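Local atomic coordinates of aminotransferase (Psychrobacter arcticus 273-4, PDB entry 3IF2), a protein that probably transfers amino groups between amino acids and keto acids, as a valine-pyruvate aminotransferase would, using bound pyridoxal 5'-phosphate as cofactor. Residues S273-G285 with A307-L319. Numbering follows the deposited sequence.
Sequences SLSKIGLPGMRTG and APTRFGAAIATPL. With PLP (pyridoxal-5'-phosphate), chain C.
Selenomethionine Met282 lays its CB and CG over the backbone of Gly312, CB lying 3.8 Å from Gly312 CA. Bends at chi2 (-59°) and chi3 then carry its methyl group to the edge of the Phe311 ring, in the ring plane, where CE meets CD2 at 3.5 Å. Gly312 suits this close approach: a beta carbon there would clash with Thr284 OG1 and crowd Met282 CB. Beside it, Leu274 CD1 rests on Ala316 CB (3.7 Å), while the Leu279 side chain runs across that of Ile315, its CD1 touching CG2. No direct hydrogen bond joins the segments; a water links them instead, bound to Thr284 OG1 and accepting from Ala313 N, with a weak bond to Thr309 O.

The other side of 273-285 forms part of the cofactor site. Ser273 OG, turned anti to its own backbone nitrogen (chi1 -175°), donates to PLP O2P and accepts from Ser275 N at 3.1 Å, an ST turn. An alanine here would remove both bonds, which is likely to weaken the hold on the phosphate and leave the turn less firmly fixed. Ser275 OG donates to O3P of the same phosphate. Arg283 brings its guanidinium edge-on, NH1 bonding PLP O1P, and a nearly straight bond of 2.8 Å from NE to Pro280 O, in the guanidinium plane, steadies its orientation. Lys276 NZ donates to PLP O4A (2.7 Å), the aldehyde oxygen, so no covalent link is modelled; its place is consistent with the lysine that forms the Schiff base in this aminotransferase family.

Arg283 NH1 also bonds Asn305 O of the second subunit, whose Phe311 ring meets Phe311 of this chain. The loop 273-285 connects antiparallel strands 268-273 and 285-288 of the large mixed sheet and packs against the start of helix 311-321, with Phe88 of helix 86-100 touching Leu274, Ala313 and Ala316.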
loop_
_atom_site.group_PDB
_atom_site.type_symbol
_atom_site.label_atom_id
_atom_site.label_comp_id
_atom_site.label_asym_id
_atom_site.label_seq_id
_atom_site.Cartn_x
_atom_site.Cartn_y
_atom_site.Cartn_z
ATOM N N SER A 273 13.930 -4.017 3.592
ATOM C CA SER A 273 13.170 -2.792 3.798
ATOM C C SER A 273 14.109 -1.597 3.923
ATOM O O SER A 273 15.270 -1.766 4.320
ATOM C CB SER A 273 12.356 -2.919 5.075
ATOM O OG SER A 273 11.516 -1.815 5.281
ATOM N N LEU A 274 13.594 -0.418 3.552
ATOM C CA LEU A 274 14.287 0.867 3.745
ATOM C C LEU A 274 13.859 1.536 5.066
ATOM O O LEU A 274 14.371 2.602 5.416
ATOM C CB LEU A 274 14.030 1.820 2.571
ATOM C CG LEU A 274 14.510 1.432 1.172
ATOM C CD1 LEU A 274 14.240 2.610 0.183
ATOM C CD2 LEU A 274 15.980 1.064 1.209
ATOM N N SER A 275 12.947 0.912 5.812
ATOM C CA SER A 275 12.446 1.488 7.070
ATOM C C SER A 275 13.508 1.606 8.161
ATOM O O SER A 275 13.680 2.672 8.766
ATOM C CB SER A 275 11.261 0.673 7.594
ATOM O OG SER A 275 10.220 0.677 6.653
ATOM N N LYS A 276 14.274 0.545 8.339
ATOM C CA LYS A 276 15.244 0.500 9.436
ATOM C C LYS A 276 16.613 1.082 9.130
ATOM O O LYS A 276 17.463 1.128 10.017
ATOM C CB LYS A 276 15.250 -0.900 10.052
ATOM C CG LYS A 276 13.802 -1.450 10.365
ATOM C CD LYS A 276 12.998 -0.612 11.390
ATOM C CE LYS A 276 11.525 -1.008 11.453
ATOM N NZ LYS A 276 11.328 -2.474 11.472
ATOM N N ILE A 277 16.826 1.547 7.890
ATOM C CA ILE A 277 17.999 2.354 7.569
ATOM C C ILE A 277 17.673 3.808 7.915
ATOM O O ILE A 277 18.578 4.630 7.906
ATOM C CB ILE A 277 18.559 2.203 6.090
ATOM C CG1 ILE A 277 17.666 2.830 5.004
ATOM C CG2 ILE A 277 18.773 0.746 5.769
ATOM C CD1 ILE A 277 18.307 2.832 3.602
ATOM N N GLY A 278 16.391 4.111 8.176
ATOM C CA GLY A 278 15.898 5.434 8.548
ATOM C C GLY A 278 14.823 6.069 7.669
ATOM O O GLY A 278 14.555 7.243 7.854
ATOM N N LEU A 279 14.194 5.325 6.741
ATOM C CA LEU A 279 13.146 5.869 5.830
ATOM C C LEU A 279 11.777 5.166 5.956
ATOM O O LEU A 279 11.130 4.872 4.931
ATOM C CB LEU A 279 13.632 5.804 4.376
ATOM C CG LEU A 279 14.947 6.502 4.015
ATOM C CD1 LEU A 279 15.414 6.098 2.608
ATOM C CD2 LEU A 279 14.813 8.021 4.161
ATOM N N PRO A 280 11.296 4.937 7.209
ATOM C CA PRO A 280 10.040 4.221 7.372
ATOM C C PRO A 280 8.834 4.964 6.825
ATOM O O PRO A 280 7.874 4.315 6.404
ATOM C CB PRO A 280 9.931 4.062 8.884
ATOM C CG PRO A 280 10.562 5.282 9.405
ATOM C CD PRO A 280 11.749 5.468 8.513
ATOM N N GLY A 281 8.898 6.295 6.807
ATOM C CA GLY A 281 7.817 7.125 6.302
ATOM C C GLY A 281 7.555 6.981 4.820
ATOM O O GLY A 281 6.457 7.278 4.360
HETATM N N MSE A 282 8.571 6.515 4.091
HETATM C CA MSE A 282 8.494 6.274 2.651
HETATM C C MSE A 282 7.832 4.953 2.248
HETATM O O MSE A 282 7.432 4.829 1.089
HETATM C CB MSE A 282 9.893 6.289 2.050
HETATM C CG MSE A 282 10.707 7.556 2.269
HETATM SE SE MSE A 282 9.862 9.136 1.554
HETATM C CE MSE A 282 11.571 9.899 1.010
ATOM N N ARG A 283 7.765 3.964 3.150
ATOM C CA ARG A 283 7.105 2.682 2.900
ATOM C C ARG A 283 7.656 1.935 1.698
ATOM O O ARG A 283 6.947 1.753 0.716
ATOM C CB ARG A 283 5.564 2.856 2.763
ATOM C CG ARG A 283 4.840 3.745 3.791
ATOM C CD ARG A 283 4.570 3.117 5.160
ATOM N NE ARG A 283 5.763 2.545 5.682
ATOM C CZ ARG A 283 6.023 1.263 5.935
ATOM N NH1 ARG A 283 5.116 0.269 5.929
ATOM N NH2 ARG A 283 7.265 1.017 6.302
ATOM N N THR A 284 8.912 1.490 1.783
ATOM C CA THR A 284 9.553 0.708 0.694
ATOM C C THR A 284 10.037 -0.648 1.189
ATOM O O THR A 284 10.956 -0.712 2.020
ATOM C CB THR A 284 10.757 1.439 0.084
ATOM O OG1 THR A 284 10.377 2.783 -0.208
ATOM C CG2 THR A 284 11.238 0.720 -1.189
ATOM N N GLY A 285 9.396 -1.709 0.690
ATOM C CA GLY A 285 9.791 -3.095 0.937
ATOM C C GLY A 285 10.435 -3.626 -0.341
ATOM O O GLY A 285 10.050 -3.209 -1.431
ATOM N N ALA A 307 0.418 0.727 -8.459
ATOM C CA ALA A 307 1.884 0.587 -8.445
ATOM C C ALA A 307 2.373 0.917 -7.026
ATOM O O ALA A 307 1.672 1.581 -6.272
ATOM C CB ALA A 307 2.542 1.496 -9.475
ATOM N N PRO A 308 3.531 0.398 -6.627
ATOM C CA PRO A 308 3.971 0.757 -5.301
ATOM C C PRO A 308 4.566 2.166 -5.297
ATOM O O PRO A 308 4.806 2.787 -6.341
ATOM C CB PRO A 308 5.017 -0.315 -4.958
ATOM C CG PRO A 308 5.405 -0.947 -6.246
ATOM C CD PRO A 308 4.532 -0.413 -7.333
ATOM N N THR A 309 4.814 2.636 -4.091
ATOM C CA THR A 309 5.393 3.955 -3.846
ATOM C C THR A 309 6.796 4.032 -4.420
ATOM O O THR A 309 7.447 2.997 -4.584
ATOM C CB THR A 309 5.364 4.264 -2.343
ATOM O OG1 THR A 309 5.456 5.663 -2.178
ATOM C CG2 THR A 309 6.454 3.563 -1.600
ATOM N N ARG A 310 7.253 5.225 -4.787
ATOM C CA ARG A 310 8.607 5.320 -5.355
ATOM C C ARG A 310 9.575 6.333 -4.780
ATOM O O ARG A 310 10.747 6.304 -5.159
ATOM C CB ARG A 310 8.542 5.388 -6.880
ATOM C CG ARG A 310 7.877 6.576 -7.465
ATOM C CD ARG A 310 7.594 6.378 -8.960
ATOM N NE ARG A 310 8.807 6.136 -9.745
ATOM C CZ ARG A 310 8.922 6.208 -11.076
ATOM N NH1 ARG A 310 7.918 6.596 -11.857
ATOM N NH2 ARG A 310 10.104 5.926 -11.631
ATOM N N PHE A 311 9.167 7.132 -3.806
ATOM C CA PHE A 311 10.082 8.131 -3.339
ATOM C C PHE A 311 11.216 7.586 -2.484
ATOM O O PHE A 311 12.324 8.164 -2.478
ATOM C CB PHE A 311 9.407 9.380 -2.746
ATOM C CG PHE A 311 10.166 10.605 -3.103
ATOM C CD1 PHE A 311 9.974 11.199 -4.369
ATOM C CD2 PHE A 311 11.198 11.059 -2.296
ATOM C CE1 PHE A 311 10.753 12.292 -4.783
ATOM C CE2 PHE A 311 11.990 12.162 -2.686
ATOM C CZ PHE A 311 11.776 12.771 -3.935
ATOM N N GLY A 312 10.949 6.483 -1.780
ATOM C CA GLY A 312 11.978 5.780 -1.042
ATOM C C GLY A 312 13.024 5.263 -2.026
ATOM O O GLY A 312 14.236 5.443 -1.810
ATOM N N ALA A 313 12.542 4.652 -3.108
ATOM C CA ALA A 313 13.370 4.197 -4.231
ATOM C C ALA A 313 14.230 5.336 -4.792
ATOM O O ALA A 313 15.404 5.153 -5.048
ATOM C CB ALA A 313 12.478 3.614 -5.356
ATOM N N ALA A 314 13.626 6.508 -4.965
ATOM C CA ALA A 314 14.317 7.670 -5.525
ATOM C C ALA A 314 15.516 8.075 -4.665
ATOM O O ALA A 314 16.595 8.300 -5.205
ATOM C CB ALA A 314 13.357 8.826 -5.736
ATOM N N ILE A 315 15.340 8.126 -3.344
ATOM C CA ILE A 315 16.451 8.453 -2.437
ATOM C C ILE A 315 17.520 7.364 -2.459
ATOM O O ILE A 315 18.709 7.675 -2.590
ATOM C CB ILE A 315 16.020 8.688 -0.929
ATOM C CG1 ILE A 315 15.671 10.138 -0.635
ATOM C CG2 ILE A 315 17.195 8.445 0.035
ATOM C CD1 ILE A 315 14.689 10.684 -1.488
ATOM N N ALA A 316 17.085 6.112 -2.334
ATOM C CA ALA A 316 17.992 4.977 -2.150
ATOM C C ALA A 316 18.771 4.547 -3.375
ATOM O O ALA A 316 19.874 3.999 -3.221
ATOM C CB ALA A 316 17.236 3.791 -1.561
ATOM N N THR A 317 18.228 4.807 -4.570
ATOM C CA THR A 317 18.860 4.397 -5.847
ATOM C C THR A 317 20.349 4.793 -5.968
ATOM O O THR A 317 21.167 3.905 -6.154
ATOM C CB THR A 317 18.011 4.841 -7.084
ATOM O OG1 THR A 317 16.763 4.139 -7.064
ATOM C CG2 THR A 317 18.717 4.574 -8.416
ATOM N N PRO A 318 20.697 6.098 -5.820
ATOM C CA PRO A 318 22.102 6.475 -5.907
ATOM C C PRO A 318 22.975 5.930 -4.779
ATOM O O PRO A 318 24.142 5.649 -5.026
ATOM C CB PRO A 318 22.070 8.019 -5.899
ATOM C CG PRO A 318 20.771 8.374 -5.297
ATOM C CD PRO A 318 19.841 7.297 -5.780
ATOM N N LEU A 319 22.419 5.775 -3.578
ATOM C CA LEU A 319 23.162 5.228 -2.430
ATOM C C LEU A 319 23.431 3.708 -2.596
ATOM O O LEU A 319 24.366 3.173 -1.970
ATOM C CB LEU A 319 22.450 5.531 -1.091
ATOM C CG LEU A 319 22.035 6.989 -0.791
ATOM C CD1 LEU A 319 21.321 7.107 0.545
ATOM C CD2 LEU A 319 23.207 7.937 -0.821
HETATM N N1 PLP C . 10.062 -7.054 9.878
HETATM C C2 PLP C . 10.362 -6.858 11.209
HETATM C C2A PLP C . 11.145 -7.924 11.908
HETATM C C3 PLP C . 9.944 -5.674 11.857
HETATM O O3 PLP C . 10.223 -5.436 13.177
HETATM C C4 PLP C . 9.196 -4.707 11.143
HETATM C C4A PLP C . 8.542 -3.594 11.954
HETATM O O4A PLP C . 8.625 -2.408 11.614
HETATM C C5 PLP C . 8.895 -4.941 9.760
HETATM C C6 PLP C . 9.349 -6.131 9.162
HETATM C C5A PLP C . 8.054 -3.977 8.900
HETATM O O4P PLP C . 8.808 -2.957 8.281
HETATM P P PLP C . 8.176 -2.061 7.109
HETATM O O1P PLP C . 6.768 -2.322 6.632
HETATM O O2P PLP C . 9.125 -2.336 5.991
HETATM O O3P PLP C . 8.249 -0.672 7.609
HETATM O O HOH W 1 9.524 3.813 -2.661
#